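Local coordinates for protein Emp47p (form2) (Saccharomyces cerevisiae, PDB 2A6Z) that serves as a cargo receptor with a carbohydrate recognition domain, taking part in glycoprotein secretion and needed for the exit of Emp46p from the endoplasmic reticulum, at residues G56-D61 against F188-Y193; G80-W85 against I195-Q200. All blocks are in the same frame, centred on the assembly; numbering follows the deposited sequence.

Contact 1 (G56-D61 against F188-Y193); sequences GFDLKD and FPSGSY
At one end of a seven-stranded antiparallel sheet of the lectin beta sandwich, Phe57 and Tyr193 form a hydrogen-bonded pair near the ends of the paired strands 48-58 and 192-200. Phe57 N gives a bond of 2.9 Å to Tyr193 O, and Tyr193 N returns one of 2.7 Å to Phe57 O. Asp58 and Ser192 are the next, non-hydrogen-bonded pair. Beyond it, Leu59 N reaches Gly191 O at 3.1 Å, so the backbone contact outlasts the regular pairing. At phi 147°, a side chain on Gly191 would run into the preceding carbonyl oxygen. Leu59 is the apolar centre of the contact: its CB lies 3.7 Å from CD1 of Tyr193, while its CD2 branch packs 3.6 Å from CB of Phe188, the two side chains crossing at about a right angle.

The tyrosine ring is held at its far end as well, where its hydroxyl donates to Pro189 O at 2.7 Å, on a lone pair and in the ring plane. This bond ties the loop residue Pro189 to Tyr193 at the start of the strand. On the exposed side, Ser190 OG donates to Leu59 O (2.8 Å) and accepts from Lys60 NZ (2.9 Å); the lysine chain, bent at chi2 (-72°), doubles back to get there. Phe86 of the neighbouring strand 81-88 stacks on the Tyr193 ring, and Phe218 meets the Phe57 ring edge-to-face. The arrangement is antiparallel pairing of neighbouring inner strands, running out into loops at one end of the sheet, in a beta sandwich of the concanavalin-like lectin fold.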
ATOM      1  N   GLY A  56      -0.049   1.907  16.137  1.00 10.73           N
ATOM      2  CA  GLY A  56       0.168   0.567  15.642  1.00 11.02           C
ATOM      3  C   GLY A  56      -1.068  -0.310  15.817  1.00  9.21           C
ATOM      4  O   GLY A  56      -1.891  -0.028  16.643  1.00  9.68           O
ATOM      5  N   PHE A  57      -1.091  -1.388  15.024  1.00  9.20           N
ATOM      6  CA  PHE A  57      -2.103  -2.424  15.052  1.00  8.63           C
ATOM      7  C   PHE A  57      -1.475  -3.661  15.670  1.00  8.13           C
ATOM      8  O   PHE A  57      -0.463  -4.168  15.173  1.00  8.75           O
ATOM      9  CB  PHE A  57      -2.604  -2.680  13.622  1.00  9.07           C
ATOM     10  CG  PHE A  57      -3.383  -3.984  13.484  1.00  9.80           C
ATOM     11  CD1 PHE A  57      -4.615  -4.192  14.051  1.00 14.21           C
ATOM     12  CD2 PHE A  57      -2.806  -5.066  12.796  1.00  9.99           C
ATOM     13  CE1 PHE A  57      -5.274  -5.425  13.907  1.00 15.13           C
ATOM     14  CE2 PHE A  57      -3.455  -6.267  12.599  1.00 12.22           C
ATOM     15  CZ  PHE A  57      -4.674  -6.455  13.183  1.00 12.39           C
ATOM     16  N   ASP A  58      -2.085  -4.150  16.759  1.00  8.53           N
ATOM     17  CA  ASP A  58      -1.586  -5.324  17.426  1.00  9.62           C
ATOM     18  C   ASP A  58      -2.161  -6.561  16.758  1.00  9.23           C
ATOM     19  O   ASP A  58      -3.348  -6.899  16.870  1.00 10.81           O
ATOM     20  CB  ASP A  58      -2.062  -5.271  18.883  1.00 12.49           C
ATOM     21  CG  ASP A  58      -1.499  -6.359  19.748  1.00 16.80           C
ATOM     22  OD1 ASP A  58      -2.125  -6.551  20.790  1.00 30.14           O
ATOM     23  OD2 ASP A  58      -0.476  -6.980  19.377  1.00 28.88           O
ATOM     24  N   LEU A  59      -1.305  -7.322  16.026  1.00  8.59           N
ATOM     25  CA  LEU A  59      -1.773  -8.460  15.241  1.00  8.17           C
ATOM     26  C   LEU A  59      -2.003  -9.663  16.160  1.00  7.98           C
ATOM     27  O   LEU A  59      -1.050 -10.294  16.647  1.00 10.43           O
ATOM     28  CB  LEU A  59      -0.784  -8.772  14.137  1.00  8.88           C
ATOM     29  CG  LEU A  59      -1.146 -10.052  13.343  1.00  7.69           C
ATOM     30  CD1 LEU A  59      -2.454  -9.890  12.571  1.00  9.07           C
ATOM     31  CD2 LEU A  59      -0.006 -10.428  12.401  1.00  9.46           C
ATOM     32  N   LYS A  60      -3.251 -10.064  16.316  1.00  8.74           N
ATOM     33  CA  LYS A  60      -3.643 -11.217  17.121  1.00  9.60           C
ATOM     34  C   LYS A  60      -4.602 -12.158  16.394  1.00  7.95           C
ATOM     35  O   LYS A  60      -4.754 -13.311  16.829  1.00  8.92           O
ATOM     36  CB  LYS A  60      -4.308 -10.764  18.427  1.00 11.79           C
ATOM     37  CG  LYS A  60      -3.393  -9.904  19.315  1.00 16.33           C
ATOM     38  CD  LYS A  60      -2.299 -10.762  19.933  1.00 22.50           C
ATOM     39  CE  LYS A  60      -1.503  -9.957  20.927  1.00 26.32           C
ATOM     40  NZ  LYS A  60      -0.122 -10.461  21.051  1.00 21.80           N
ATOM     41  N   ASP A  61      -5.267 -11.670  15.348  1.00  8.61           N
ATOM     42  CA  ASP A  61      -6.348 -12.407  14.712  1.00  9.01           C
ATOM     43  C   ASP A  61      -6.470 -11.922  13.246  1.00  7.07           C
ATOM     44  O   ASP A  61      -5.820 -10.955  12.859  1.00  7.55           O
ATOM     45  CB  ASP A  61      -7.680 -12.143  15.444  1.00 16.88           C
ATOM     46  CG  ASP A  61      -7.801 -12.697  16.849  1.00 19.52           C
ATOM     47  OD1 ASP A  61      -7.677 -11.974  17.865  1.00 24.50           O
ATOM     48  OD2 ASP A  61      -7.988 -13.926  16.886  1.00 24.60           O
ATOM     49  N   PHE A 188       2.840 -14.442   9.746  1.00  7.51           N
ATOM     50  CA  PHE A 188       3.289 -13.233  10.397  1.00  7.88           C
ATOM     51  C   PHE A 188       3.368 -13.426  11.908  1.00  7.61           C
ATOM     52  O   PHE A 188       2.430 -13.961  12.523  1.00  9.10           O
ATOM     53  CB  PHE A 188       2.328 -12.072  10.182  1.00  8.45           C
ATOM     54  CG  PHE A 188       2.282 -11.564   8.732  1.00  7.85           C
ATOM     55  CD1 PHE A 188       3.352 -10.867   8.193  1.00  8.92           C
ATOM     56  CD2 PHE A 188       1.143 -11.748   7.963  1.00  9.52           C
ATOM     57  CE1 PHE A 188       3.277 -10.365   6.897  1.00  9.74           C
ATOM     58  CE2 PHE A 188       1.080 -11.270   6.653  1.00 11.26           C
ATOM     59  CZ  PHE A 188       2.146 -10.573   6.115  1.00 11.37           C
ATOM     60  N   PRO A 189       4.431 -12.986  12.560  1.00  7.63           N
ATOM     61  CA  PRO A 189       4.480 -13.068  14.030  1.00  8.09           C
ATOM     62  C   PRO A 189       3.730 -11.897  14.643  1.00  7.25           C
ATOM     63  O   PRO A 189       3.444 -10.855  14.048  1.00  8.80           O
ATOM     64  CB  PRO A 189       5.980 -12.956  14.336  1.00 10.11           C
ATOM     65  CG  PRO A 189       6.458 -12.039  13.214  1.00 12.00           C
ATOM     66  CD  PRO A 189       5.678 -12.432  11.992  1.00  9.39           C
ATOM     67  N   SER A 190       3.392 -12.062  15.925  1.00  7.74           N
ATOM     68  CA  SER A 190       2.635 -11.065  16.638  1.00  8.31           C
ATOM     69  C   SER A 190       3.490  -9.833  16.933  1.00  7.88           C
ATOM     70  O   SER A 190       4.711  -9.889  16.972  1.00 12.20           O
ATOM     71  CB  SER A 190       2.071 -11.677  17.943  1.00 12.36           C
ATOM     72  OG  SER A 190       1.055 -10.832  18.426  1.00 12.89           O
ATOM     73  N   GLY A 191       2.838  -8.747  17.143  1.00  9.06           N
ATOM     74  CA  GLY A 191       3.498  -7.494  17.487  1.00  9.90           C
ATOM     75  C   GLY A 191       2.715  -6.345  16.906  1.00  7.79           C
ATOM     76  O   GLY A 191       1.601  -6.472  16.405  1.00  8.90           O
ATOM     77  N   SER A 192       3.319  -5.159  17.015  1.00  7.97           N
ATOM     78  CA  SER A 192       2.683  -3.971  16.574  1.00  8.06           C
ATOM     79  C   SER A 192       3.070  -3.622  15.138  1.00  7.76           C
ATOM     80  O   SER A 192       4.268  -3.405  14.869  1.00  9.39           O
ATOM     81  CB  SER A 192       3.114  -2.784  17.502  1.00  9.76           C
ATOM     82  OG  SER A 192       2.312  -1.662  17.206  0.64  8.45           O
ATOM     83  N   TYR A 193       2.062  -3.597  14.264  1.00  7.30           N
ATOM     84  CA  TYR A 193       2.294  -3.336  12.863  1.00  7.44           C
ATOM     85  C   TYR A 193       1.844  -1.968  12.430  1.00  7.33           C
ATOM     86  O   TYR A 193       0.811  -1.435  12.881  1.00  8.72           O
ATOM     87  CB  TYR A 193       1.561  -4.387  11.976  1.00  7.74           C
ATOM     88  CG  TYR A 193       2.215  -5.728  12.021  1.00  6.94           C
ATOM     89  CD1 TYR A 193       2.099  -6.631  13.079  1.00  7.58           C
ATOM     90  CD2 TYR A 193       2.992  -6.131  10.910  1.00  7.30           C
ATOM     91  CE1 TYR A 193       2.746  -7.842  13.040  1.00  7.65           C
ATOM     92  CE2 TYR A 193       3.614  -7.339  10.877  1.00  7.77           C
ATOM     93  CZ  TYR A 193       3.499  -8.242  11.915  1.00  7.35           C
ATOM     94  OH  TYR A 193       4.132  -9.440  11.893  1.00  9.66           O
TER

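Contact 2 (G80-W85 against I195-Q200); sequences GGISFW and IGVTAQ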
ATOM      1  N   GLY A  80       8.791   5.268 -10.955  1.00  7.30           N
ATOM      2  CA  GLY A  80       7.911   5.566  -9.828  1.00  8.60           C
ATOM      3  C   GLY A  80       7.168   4.280  -9.371  1.00  6.76           C
ATOM      4  O   GLY A  80       7.351   3.199  -9.891  1.00  6.75           O
ATOM      5  N   GLY A  81       6.292   4.489  -8.389  1.00  6.34           N
ATOM      6  CA  GLY A  81       5.429   3.394  -7.937  1.00  6.97           C
ATOM      7  C   GLY A  81       4.770   3.760  -6.641  1.00  6.10           C
ATOM      8  O   GLY A  81       5.101   4.792  -6.012  1.00  7.34           O
ATOM      9  N   ILE A  82       3.832   2.914  -6.269  1.00  6.16           N
ATOM     10  CA  ILE A  82       3.052   3.100  -5.016  1.00  5.67           C
ATOM     11  C   ILE A  82       3.168   1.795  -4.227  1.00  5.78           C
ATOM     12  O   ILE A  82       3.025   0.709  -4.794  1.00  6.11           O
ATOM     13  CB  ILE A  82       1.592   3.533  -5.284  1.00  6.64           C
ATOM     14  CG1 ILE A  82       0.816   3.744  -3.969  1.00  6.40           C
ATOM     15  CG2 ILE A  82       0.832   2.582  -6.218  1.00  6.42           C
ATOM     16  CD1 ILE A  82      -0.518   4.418  -4.125  1.00  7.84           C
ATOM     17  N   SER A  83       3.466   1.952  -2.952  1.00  5.85           N
ATOM     18  CA  SER A  83       3.665   0.798  -2.054  1.00  5.84           C
ATOM     19  C   SER A  83       2.712   0.879  -0.877  1.00  5.36           C
ATOM     20  O   SER A  83       2.516   1.924  -0.239  1.00  6.91           O
ATOM     21  CB  SER A  83       5.073   0.837  -1.501  1.00  7.25           C
ATOM     22  OG  SER A  83       6.033   0.399  -2.450  0.61  5.74           O
ATOM     23  N   PHE A  84       2.126  -0.282  -0.566  1.00  5.64           N
ATOM     24  CA  PHE A  84       1.213  -0.474   0.562  1.00  5.40           C
ATOM     25  C   PHE A  84       1.909  -1.373   1.567  1.00  5.95           C
ATOM     26  O   PHE A  84       2.432  -2.413   1.189  1.00  7.42           O
ATOM     27  CB  PHE A  84      -0.116  -1.098   0.103  1.00  6.17           C
ATOM     28  CG  PHE A  84      -0.782  -0.322  -1.001  1.00  6.00           C
ATOM     29  CD1 PHE A  84      -1.728   0.644  -0.719  1.00  6.83           C
ATOM     30  CD2 PHE A  84      -0.480  -0.570  -2.349  1.00  6.67           C
ATOM     31  CE1 PHE A  84      -2.346   1.364  -1.718  1.00  8.13           C
ATOM     32  CE2 PHE A  84      -1.050   0.171  -3.356  1.00  7.77           C
ATOM     33  CZ  PHE A  84      -2.011   1.136  -3.026  1.00  8.41           C
ATOM     34  N   TRP A  85       1.931  -0.943   2.828  1.00  5.86           N
ATOM     35  CA  TRP A  85       2.811  -1.551   3.812  1.00  6.43           C
ATOM     36  C   TRP A  85       2.042  -2.187   4.977  1.00  5.91           C
ATOM     37  O   TRP A  85       1.022  -1.633   5.416  1.00  7.04           O
ATOM     38  CB  TRP A  85       3.730  -0.484   4.411  1.00  7.12           C
ATOM     39  CG  TRP A  85       4.566   0.239   3.392  1.00  6.65           C
ATOM     40  CD1 TRP A  85       4.230   1.406   2.749  1.00  7.38           C
ATOM     41  CD2 TRP A  85       5.863  -0.149   2.906  1.00  6.60           C
ATOM     42  NE1 TRP A  85       5.259   1.781   1.879  1.00  7.13           N
ATOM     43  CE2 TRP A  85       6.255   0.852   1.979  1.00  6.86           C
ATOM     44  CE3 TRP A  85       6.733  -1.220   3.180  1.00  7.48           C
ATOM     45  CZ2 TRP A  85       7.497   0.808   1.302  1.00  7.49           C
ATOM     46  CZ3 TRP A  85       7.946  -1.244   2.521  1.00  8.59           C
ATOM     47  CH2 TRP A  85       8.324  -0.247   1.592  1.00  8.36           C
ATOM     48  N   ILE A 195       0.748   0.456   9.249  1.00  6.88           N
ATOM     49  CA  ILE A 195      -0.077   0.334   8.054  1.00  6.61           C
ATOM     50  C   ILE A 195      -0.074   1.679   7.385  1.00  6.83           C
ATOM     51  O   ILE A 195      -0.354   2.716   8.029  1.00  7.04           O
ATOM     52  CB  ILE A 195      -1.518  -0.087   8.461  1.00  7.72           C
ATOM     53  CG1 ILE A 195      -1.510  -1.500   9.042  1.00  9.96           C
ATOM     54  CG2 ILE A 195      -2.474   0.074   7.291  1.00  8.39           C
ATOM     55  CD1 ILE A 195      -2.763  -1.804   9.846  1.00 13.25           C
ATOM     56  N   GLY A 196       0.261   1.694   6.088  1.00  6.60           N
ATOM     57  CA  GLY A 196       0.315   2.962   5.382  1.00  6.95           C
ATOM     58  C   GLY A 196       0.607   2.725   3.918  1.00  5.83           C
ATOM     59  O   GLY A 196       0.706   1.599   3.441  1.00  6.50           O
ATOM     60  N   VAL A 197       0.724   3.823   3.223  1.00  6.50           N
ATOM     61  CA  VAL A 197       0.934   3.849   1.773  1.00  6.31           C
ATOM     62  C   VAL A 197       1.909   4.977   1.453  1.00  6.15           C
ATOM     63  O   VAL A 197       1.875   6.043   2.066  1.00  7.14           O
ATOM     64  CB  VAL A 197      -0.385   3.966   0.991  1.00  6.54           C
ATOM     65  CG1 VAL A 197      -1.137   5.257   1.380  1.00  7.21           C
ATOM     66  CG2 VAL A 197      -0.176   3.886  -0.506  1.00  6.83           C
ATOM     67  N   THR A 198       2.813   4.704   0.504  1.00  6.73           N
ATOM     68  CA  THR A 198       3.836   5.670   0.137  1.00  6.69           C
ATOM     69  C   THR A 198       3.952   5.625  -1.381  1.00  6.30           C
ATOM     70  O   THR A 198       3.679   4.612  -2.040  1.00  6.77           O
ATOM     71  CB  THR A 198       5.188   5.346   0.796  1.00  7.14           C
ATOM     72  OG1 THR A 198       5.693   4.104   0.325  1.00  6.88           O
ATOM     73  CG2 THR A 198       5.065   5.267   2.304  1.00  7.88           C
ATOM     74  N   ALA A 199       4.425   6.728  -1.969  1.00  6.93           N
ATOM     75  CA  ALA A 199       4.583   6.720  -3.446  1.00  7.10           C
ATOM     76  C   ALA A 199       5.632   7.754  -3.824  1.00  6.85           C
ATOM     77  O   ALA A 199       5.918   8.706  -3.108  1.00  8.00           O
ATOM     78  CB  ALA A 199       3.291   6.986  -4.193  1.00  6.90           C
ATOM     79  N   GLN A 200       6.173   7.520  -5.036  1.00  7.37           N
ATOM     80  CA  GLN A 200       7.078   8.448  -5.679  1.00  7.19           C
ATOM     81  C   GLN A 200       6.780   8.388  -7.184  1.00  7.18           C
ATOM     82  O   GLN A 200       6.417   7.308  -7.689  1.00  7.44           O
ATOM     83  CB  GLN A 200       8.545   8.110  -5.407  1.00  9.09           C
ATOM     84  CG  GLN A 200       8.972   6.811  -6.135  1.00 11.39           C
ATOM     85  CD  GLN A 200      10.318   6.274  -5.765  1.00 15.15           C
ATOM     86  OE1 GLN A 200      10.745   6.556  -4.615  1.00 16.89           O
ATOM     87  NE2 GLN A 200      10.927   5.540  -6.714  1.00 22.67           N
TER
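With chi1 at -58°, Trp85 has its CG anti to the carbonyl carbon, which swings the indole back along its own strand and over to Thr198, whose OG1 is placed between backbone N and carbonyl carbon (chi1 64°). The two side chains cross at about a right angle, and Trp85 NE1 donates to Thr198 OG1 at 2.8 Å, the oxygen lying in the indole plane. That hydroxyl is gripped twice, since it is also hydrogen-bonded to the carbonyl of Tyr99 in a loop over this face. The threonine methyl CG2 comes within 3.5 Å of Trp85 NE1 as well.

Strands 81-88 and 192-200 are central neighbours in an antiparallel sheet of the concanavalin-type sandwich; their segments 81-85 and 195-200 run antiparallel, 164° between their directions. Hydrogen-bonded pairs Gly81 with Gln200, Ser83 with Thr198 and Trp85 with Gly196 set the register; the bond from Ser83 N to Thr198 O is 2.8 Å, whereas that from Gly196 N to Trp85 O is weak at 3.5 Å.

Ile82, Phe84, Val197 and Ala199 occupy the face turned to the second sheet, where strand 210-220 supplies Phe211 and Ile213. The CG2 branch of Val197 does most of the touching: it lies 3.5 Å from CE1 of Phe84, the two side chains side by side and pointing the same way, and 3.6 Å from CG1 of Ile82. Ala199 CB packs 4.0 Å from CB of Ile82.

On the face of Trp85 and Thr198, Trp52 of strand 48-58 stacks on the indole and Tyr105 meets it edge-to-face, while in the conformer modelled here, one of two, Ser83 OG is hydrogen-bonded to Gln109 of strand 108-113.

Overall arrangement
Contacts 1 and 2 lie in the same seven-stranded antiparallel sheet, their centres about 20 Å apart, and share strand 192-200. This strand lies between 48-58 and 81-88, both from much earlier in the chain, and bonds to both along its length; contact 1 samples its start against the former, contact 2 its later part against the latter. The segments alternate in the order 56-61, 80-85, 188-193, 195-200, so the two long-range closures cross. Contact 1 is partly buried, its centre about 17 Å from the centre of the chain, whereas the centre of contact 2 lies about 5 Å from it. They meet where Phe57 CB packs 3.9 Å from Ile195 CD1, joining sheet end and core.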